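Side-chain contacts in 3-phytase (Klebsiella pneumoniae, PDB 2WNH), which is a histidine acid phosphatase that probably removes phosphate from phytate (inositol hexakisphosphate) and from sugar phosphates: residues R190-K195 and T200-S205; C182-T187 and L204-N209. The protein carries 3 engineered substitutions. All blocks are in the same frame, centred on the assembly; numbering follows the deposited sequence.

How the contacts relate
Both contacts converge on the start of helix 204-219. Contact 1 pairs strand 191-193 with strand 199-201, which leads into that helix; contact 2 packs the loop residues 182-187 against the helix's first turns. Their centres lie about 10 Å apart, they share Leu204 and Ser205, and they meet at Gly203, whose CA is 3.6 Å from Thr187 OG1 and 3.7 Å from Ile184 CD1. Contact 1 is mainly polar and partly exposed, contact 2 apolar and buried. Both stand away from the magnesium-binding residue His358, which holds no metal in this chain, and their centres lie about 22 and 23 Å from the centre of the chain; a bound sodium ion is about 13 Å from the Ile201 side chain.

Contact 1 of 2, residues R190-K195 and T200-S205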
ATOM      1  N   ARG B 190      16.921  18.782 -52.486  1.00 33.13           N
ATOM      2  CA  ARG B 190      16.093  18.451 -53.647  1.00 33.53           C
ATOM      3  C   ARG B 190      15.138  17.309 -53.346  1.00 31.87           C
ATOM      4  O   ARG B 190      15.404  16.469 -52.487  1.00 30.44           O
ATOM      5  CB  ARG B 190      16.969  18.094 -54.849  1.00 35.10           C
ATOM      6  CG  ARG B 190      17.639  16.729 -54.768  1.00 40.90           C
ATOM      7  CD  ARG B 190      18.737  16.572 -55.832  1.00 48.88           C
ATOM      8  NE  ARG B 190      19.981  17.231 -55.435  1.00 53.39           N
ATOM      9  CZ  ARG B 190      20.873  16.720 -54.583  1.00 55.82           C
ATOM     10  NH1 ARG B 190      20.677  15.531 -54.017  1.00 55.12           N
ATOM     11  NH2 ARG B 190      21.972  17.402 -54.291  1.00 56.00           N
ATOM     12  N   VAL B 191      14.030  17.275 -54.077  1.00 30.78           N
ATOM     13  CA  VAL B 191      13.065  16.195 -53.936  1.00 29.92           C
ATOM     14  C   VAL B 191      13.581  14.938 -54.631  1.00 31.51           C
ATOM     15  O   VAL B 191      13.911  14.959 -55.822  1.00 32.27           O
ATOM     16  CB  VAL B 191      11.678  16.614 -54.462  1.00 29.37           C
ATOM     17  CG1 VAL B 191      10.634  15.583 -54.091  1.00 27.60           C
ATOM     18  CG2 VAL B 191      11.301  17.977 -53.899  1.00 27.25           C
ATOM     19  N   GLU B 192      13.672  13.849 -53.872  1.00 31.75           N
ATOM     20  CA  GLU B 192      14.157  12.574 -54.382  1.00 33.07           C
ATOM     21  C   GLU B 192      13.135  11.459 -54.154  1.00 32.91           C
ATOM     22  O   GLU B 192      12.327  11.551 -53.237  1.00 31.87           O
ATOM     23  CB  GLU B 192      15.481  12.225 -53.702  1.00 33.65           C
ATOM     24  CG  GLU B 192      16.536  13.304 -53.886  1.00 37.25           C
ATOM     25  CD  GLU B 192      17.908  12.878 -53.415  1.00 40.17           C
ATOM     26  OE1 GLU B 192      17.998  12.198 -52.370  1.00 39.03           O
ATOM     27  OE2 GLU B 192      18.895  13.243 -54.090  1.00 41.96           O
ATOM     28  N   GLN B 193      13.176  10.422 -54.986  1.00 33.42           N
ATOM     29  CA  GLN B 193      12.336   9.242 -54.788  1.00 34.95           C
ATOM     30  C   GLN B 193      13.172   7.971 -54.765  1.00 36.22           C
ATOM     31  O   GLN B 193      14.055   7.790 -55.596  1.00 37.44           O
ATOM     32  CB  GLN B 193      11.254   9.132 -55.870  1.00 34.73           C
ATOM     33  CG  GLN B 193      10.227  10.232 -55.859  1.00 34.42           C
ATOM     34  CD  GLN B 193       8.931   9.806 -56.542  1.00 34.14           C
ATOM     35  OE1 GLN B 193       8.941   9.241 -57.647  1.00 31.98           O
ATOM     36  NE2 GLN B 193       7.807  10.057 -55.874  1.00 32.60           N
ATOM     37  N   SER B 194      12.883   7.090 -53.809  1.00 38.25           N
ATOM     38  CA  SER B 194      13.559   5.799 -53.707  1.00 39.46           C
ATOM     39  C   SER B 194      12.973   4.847 -54.736  1.00 40.68           C
ATOM     40  O   SER B 194      11.954   5.154 -55.364  1.00 41.02           O
ATOM     41  CB  SER B 194      13.400   5.213 -52.305  1.00 39.17           C
ATOM     42  OG  SER B 194      12.075   4.757 -52.089  1.00 40.85           O
ATOM     43  N   LYS B 195      13.591   3.680 -54.893  1.00 42.42           N
ATOM     44  CA  LYS B 195      13.104   2.718 -55.872  1.00 44.05           C
ATOM     45  C   LYS B 195      11.714   2.186 -55.508  1.00 44.00           C
ATOM     46  O   LYS B 195      10.955   1.790 -56.391  1.00 44.24           O
ATOM     47  CB  LYS B 195      14.128   1.598 -56.125  1.00 45.28           C
ATOM     48  CG  LYS B 195      13.901   0.307 -55.366  1.00 48.07           C
ATOM     49  CD  LYS B 195      14.688  -0.830 -56.002  1.00 52.04           C
ATOM     50  CE  LYS B 195      13.789  -2.021 -56.313  1.00 53.84           C
ATOM     51  NZ  LYS B 195      12.915  -2.419 -55.165  1.00 56.58           N
ATOM     52  N   THR B 200      11.487  11.871 -50.419  1.00 28.84           N
ATOM     53  CA  THR B 200      12.182  12.574 -49.339  1.00 28.59           C
ATOM     54  C   THR B 200      12.911  13.798 -49.903  1.00 28.51           C
ATOM     55  O   THR B 200      13.086  13.911 -51.123  1.00 29.17           O
ATOM     56  CB  THR B 200      13.193  11.644 -48.642  1.00 27.98           C
ATOM     57  OG1 THR B 200      14.129  11.164 -49.611  1.00 28.73           O
ATOM     58  CG2 THR B 200      12.478  10.454 -48.005  1.00 28.03           C
ATOM     59  N   ILE B 201      13.324  14.704 -49.017  1.00 27.11           N
ATOM     60  CA  ILE B 201      14.108  15.884 -49.387  1.00 26.40           C
ATOM     61  C   ILE B 201      15.569  15.615 -49.028  1.00 26.81           C
ATOM     62  O   ILE B 201      15.893  15.321 -47.873  1.00 24.84           O
ATOM     63  CB  ILE B 201      13.634  17.163 -48.644  1.00 25.48           C
ATOM     64  CG1 ILE B 201      12.103  17.357 -48.715  1.00 27.48           C
ATOM     65  CG2 ILE B 201      14.446  18.391 -49.066  1.00 26.94           C
ATOM     66  CD1 ILE B 201      11.543  17.783 -50.034  1.00 26.50           C
ATOM     67  N   SER B 202      16.463  15.700 -50.011  1.00 26.97           N
ATOM     68  CA  SER B 202      17.876  15.455 -49.721  1.00 26.53           C
ATOM     69  C   SER B 202      18.383  16.517 -48.754  1.00 26.06           C
ATOM     70  O   SER B 202      17.925  17.670 -48.769  1.00 24.72           O
ATOM     71  CB  SER B 202      18.709  15.442 -51.011  1.00 26.74           C
ATOM     72  OG  SER B 202      18.734  16.743 -51.555  1.00 27.84           O
ATOM     73  N   GLY B 203      19.324  16.125 -47.894  1.00 26.13           N
ATOM     74  CA  GLY B 203      19.870  17.041 -46.898  1.00 25.87           C
ATOM     75  C   GLY B 203      18.960  17.162 -45.668  1.00 26.09           C
ATOM     76  O   GLY B 203      19.303  16.673 -44.578  1.00 25.36           O
ATOM     77  N   LEU B 204      17.814  17.818 -45.862  1.00 24.21           N
ATOM     78  CA  LEU B 204      16.828  18.054 -44.810  1.00 24.80           C
ATOM     79  C   LEU B 204      16.364  16.768 -44.125  1.00 24.17           C
ATOM     80  O   LEU B 204      16.304  16.713 -42.892  1.00 25.21           O
ATOM     81  CB  LEU B 204      15.610  18.795 -45.373  1.00 24.68           C
ATOM     82  CG  LEU B 204      14.436  19.045 -44.408  1.00 25.74           C
ATOM     83  CD1 LEU B 204      14.886  19.836 -43.188  1.00 27.09           C
ATOM     84  CD2 LEU B 204      13.330  19.790 -45.094  1.00 24.63           C
ATOM     85  N   SER B 205      16.052  15.741 -44.905  1.00 23.22           N
ATOM     86  CA  SER B 205      15.510  14.523 -44.306  1.00 23.10           C
ATOM     87  C   SER B 205      16.505  13.897 -43.338  1.00 23.63           C
ATOM     88  O   SER B 205      16.115  13.498 -42.240  1.00 21.73           O
ATOM     89  CB  SER B 205      15.001  13.513 -45.347  1.00 23.18           C
ATOM     90  OG  SER B 205      16.052  13.024 -46.160  1.00 30.12           O
TER
HETATM   91  O   HOH W   1      16.432  12.254 -49.807  1.00 39.99           O
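Three backbone hydrogen bonds tie Arg190 and Glu192 to Thr200 and Ser202. Glu192 N gives to Thr200 O at 2.8 Å, nearly straight at 173°, and Thr200 N returns a bond to Glu192 O at 3.0 Å. One residue beyond the strand ends, Ser202 N meets Arg190 O at 2.8 Å. Between them Val191 and Ile201 form a non-hydrogen-bonded pair.

Side-chain polar contacts gather beside Ser202. Its chi1 of 68° sets OG between the backbone N and the carbonyl carbon, where it accepts from Arg190 N at 2.9 Å; OG also hydrogen-bonds Pro188 O. The same oxygen lies over one face of the Arg190 guanidinium, offset toward its rim, without bonding NH1. The arginine chain, bent at chi3 (80°), turns NH1 back to Glu192 OE2 in a salt bridge of 2.9 Å. The carboxylate oxygen lies in the guanidinium plane, whereas NH1 stands well above the carboxylate plane. Both groups pass alongside Ser202 CB, and a water donates to Glu192 OE1 (3.0 Å) and bridges to Thr200 OG1 (2.6 Å).

Apolar contact falls on the other face of the sheet, where Val191 CG2 touches Ile201 CD1 at 3.9 Å. Leu157 meets both side chains, and helix 143-154 adds Leu147 to Val191 and Val150 to Ile201. This is a two-stranded antiparallel beta hairpin, with the Val191-Ile201 face packed on helices 143-154 and 157-163 and the opposite face carrying the salt bridge.

Contact 2 of 2, residues C182-T187 and L204-N209; sequences CPIFDT and LSVMAN
Ile184 holds CG1 anti to the backbone N (chi1 -158°), which points CG1 at the helix, and chi2 of 67° then sets CD1 against Val206, while a chi1 of -79° sends the Met207 chain toward Phe185. The result is loop-to-helix packing with a Met-aromatic contact: the turn at 182-187, held by the Phe185 N-Cys182 O and Asp186 N-Pro183 O bonds, lies against the first turns of helix 204-219.

The aliphatic part is a short approach of Ile184 to Val206, whose nearest atoms are CD1 and CB at 3.7 Å; the two side chains pass at a slant. Farther along, Ile184 CG1 comes within 4.5 Å of Met207 CG, so the isoleucine spans two successive helix residues. Ala41 touches both Ile184 and Val206, and Leu171 touches both Phe185 and Met207, so helices 32-42 and 165-175 each contribute a residue that bridges the two segments. The loop is also tied covalently, through the Cys182-Cys176 disulfide, to the residue just after helix 165-175.

The sulfur geometry is intermediate: Met207 SD lies obliquely to the Phe185 ring, 5.1 Å from its centroid, and its nearest ring atom is Phe185 CE2 at 4.3 Å.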
ATOM      1  N   CYS B 182      31.964  16.889 -43.290  1.00 42.71           N
ATOM      2  CA  CYS B 182      30.626  16.623 -42.771  1.00 40.47           C
ATOM      3  C   CYS B 182      29.712  16.707 -43.988  1.00 39.39           C
ATOM      4  O   CYS B 182      29.096  17.748 -44.224  1.00 39.77           O
ATOM      5  CB  CYS B 182      30.259  17.669 -41.720  1.00 39.80           C
ATOM      6  SG  CYS B 182      29.309  17.065 -40.292  0.70 36.26           S
ATOM      7  N   PRO B 183      29.647  15.612 -44.777  1.00 38.77           N
ATOM      8  CA  PRO B 183      29.025  15.559 -46.112  1.00 38.74           C
ATOM      9  C   PRO B 183      27.628  16.195 -46.213  1.00 38.01           C
ATOM     10  O   PRO B 183      27.386  17.010 -47.113  1.00 37.90           O
ATOM     11  CB  PRO B 183      28.954  14.057 -46.411  1.00 38.86           C
ATOM     12  CG  PRO B 183      30.050  13.470 -45.624  1.00 39.84           C
ATOM     13  CD  PRO B 183      30.189  14.300 -44.382  1.00 38.35           C
ATOM     14  N   ILE B 184      26.729  15.845 -45.293  1.00 36.55           N
ATOM     15  CA  ILE B 184      25.334  16.326 -45.352  1.00 35.37           C
ATOM     16  C   ILE B 184      25.145  17.855 -45.480  1.00 35.44           C
ATOM     17  O   ILE B 184      24.174  18.311 -46.092  1.00 34.74           O
ATOM     18  CB  ILE B 184      24.469  15.756 -44.172  1.00 34.95           C
ATOM     19  CG1 ILE B 184      22.966  15.774 -44.496  1.00 34.03           C
ATOM     20  CG2 ILE B 184      24.750  16.492 -42.870  1.00 33.53           C
ATOM     21  CD1 ILE B 184      22.542  14.825 -45.621  1.00 34.72           C
ATOM     22  N   PHE B 185      26.047  18.647 -44.904  1.00 35.54           N
ATOM     23  CA  PHE B 185      25.851  20.100 -44.904  1.00 36.18           C
ATOM     24  C   PHE B 185      26.244  20.721 -46.247  1.00 37.57           C
ATOM     25  O   PHE B 185      25.929  21.874 -46.513  1.00 37.10           O
ATOM     26  CB  PHE B 185      26.548  20.762 -43.704  1.00 35.06           C
ATOM     27  CG  PHE B 185      25.989  20.314 -42.373  1.00 34.10           C
ATOM     28  CD1 PHE B 185      26.522  19.209 -41.713  1.00 33.93           C
ATOM     29  CD2 PHE B 185      24.904  20.974 -41.809  1.00 34.65           C
ATOM     30  CE1 PHE B 185      25.977  18.767 -40.488  1.00 34.72           C
ATOM     31  CE2 PHE B 185      24.349  20.544 -40.584  1.00 35.19           C
ATOM     32  CZ  PHE B 185      24.892  19.437 -39.929  1.00 33.11           C
ATOM     33  N   ASP B 186      26.900  19.921 -47.088  1.00 40.13           N
ATOM     34  CA  ASP B 186      27.251  20.321 -48.454  1.00 42.81           C
ATOM     35  C   ASP B 186      26.181  19.968 -49.505  1.00 43.82           C
ATOM     36  O   ASP B 186      26.205  20.516 -50.616  1.00 45.11           O
ATOM     37  CB  ASP B 186      28.592  19.696 -48.871  1.00 43.23           C
ATOM     38  CG  ASP B 186      29.736  20.051 -47.927  1.00 45.74           C
ATOM     39  OD1 ASP B 186      29.802  21.215 -47.452  1.00 48.95           O
ATOM     40  OD2 ASP B 186      30.576  19.157 -47.665  1.00 48.03           O
ATOM     41  N   THR B 187      25.256  19.062 -49.177  1.00 43.80           N
ATOM     42  CA  THR B 187      24.268  18.616 -50.166  1.00 43.20           C
ATOM     43  C   THR B 187      23.119  19.627 -50.319  1.00 42.35           C
ATOM     44  O   THR B 187      22.534  20.072 -49.325  1.00 41.80           O
ATOM     45  CB  THR B 187      23.734  17.160 -49.910  1.00 44.45           C
ATOM     46  OG1 THR B 187      22.389  17.188 -49.415  1.00 45.98           O
ATOM     47  CG2 THR B 187      24.635  16.366 -48.949  1.00 43.89           C
ATOM     48  N   LEU B 204      17.814  17.818 -45.862  1.00 24.21           N
ATOM     49  CA  LEU B 204      16.828  18.054 -44.810  1.00 24.80           C
ATOM     50  C   LEU B 204      16.364  16.768 -44.125  1.00 24.17           C
ATOM     51  O   LEU B 204      16.304  16.713 -42.892  1.00 25.21           O
ATOM     52  CB  LEU B 204      15.610  18.795 -45.373  1.00 24.68           C
ATOM     53  CG  LEU B 204      14.436  19.045 -44.408  1.00 25.74           C
ATOM     54  CD1 LEU B 204      14.886  19.836 -43.188  1.00 27.09           C
ATOM     55  CD2 LEU B 204      13.330  19.790 -45.094  1.00 24.63           C
ATOM     56  N   SER B 205      16.052  15.741 -44.905  1.00 23.22           N
ATOM     57  CA  SER B 205      15.510  14.523 -44.306  1.00 23.10           C
ATOM     58  C   SER B 205      16.505  13.897 -43.338  1.00 23.63           C
ATOM     59  O   SER B 205      16.115  13.498 -42.240  1.00 21.73           O
ATOM     60  CB  SER B 205      15.001  13.513 -45.347  1.00 23.18           C
ATOM     61  OG  SER B 205      16.052  13.024 -46.160  1.00 30.12           O
ATOM     62  N   VAL B 206      17.784  13.830 -43.724  1.00 22.47           N
ATOM     63  CA  VAL B 206      18.806  13.260 -42.845  1.00 23.01           C
ATOM     64  C   VAL B 206      19.083  14.192 -41.660  1.00 21.94           C
ATOM     65  O   VAL B 206      19.262  13.726 -40.544  1.00 20.90           O
ATOM     66  CB  VAL B 206      20.089  12.851 -43.603  1.00 23.42           C
ATOM     67  CG1 VAL B 206      21.118  12.238 -42.638  1.00 24.77           C
ATOM     68  CG2 VAL B 206      19.748  11.821 -44.687  1.00 23.63           C
ATOM     69  N   MET B 207      19.075  15.505 -41.890  1.00 21.72           N
ATOM     70  CA  MET B 207      19.171  16.447 -40.775  1.00 21.99           C
ATOM     71  C   MET B 207      18.064  16.218 -39.752  1.00 21.62           C
ATOM     72  O   MET B 207      18.308  16.268 -38.543  1.00 20.91           O
ATOM     73  CB  MET B 207      19.152  17.891 -41.250  1.00 21.82           C
ATOM     74  CG  MET B 207      20.512  18.340 -41.784  1.00 26.50           C
ATOM     75  SD  MET B 207      20.473  20.047 -42.323  1.00 28.61           S
ATOM     76  CE  MET B 207      20.684  19.839 -44.084  1.00 36.94           C
ATOM     77  N   ALA B 208      16.858  15.970 -40.251  1.00 21.93           N
ATOM     78  CA  ALA B 208      15.715  15.662 -39.378  1.00 21.73           C
ATOM     79  C   ALA B 208      15.951  14.371 -38.580  1.00 21.83           C
ATOM     80  O   ALA B 208      15.613  14.331 -37.386  1.00 21.43           O
ATOM     81  CB  ALA B 208      14.421  15.573 -40.209  1.00 21.75           C
ATOM     82  N   ASN B 209      16.522  13.345 -39.218  1.00 20.97           N
ATOM     83  CA  ASN B 209      16.945  12.116 -38.533  1.00 22.06           C
ATOM     84  C   ASN B 209      17.930  12.438 -37.402  1.00 21.78           C
ATOM     85  O   ASN B 209      17.886  11.830 -36.328  1.00 21.63           O
ATOM     86  CB  ASN B 209      17.687  11.140 -39.479  1.00 22.71           C
ATOM     87  CG  ASN B 209      16.801  10.482 -40.526  1.00 27.25           C
ATOM     88  OD1 ASN B 209      17.306  10.053 -41.581  1.00 32.14           O
ATOM     89  ND2 ASN B 209      15.500  10.362 -40.248  1.00 25.28           N
TER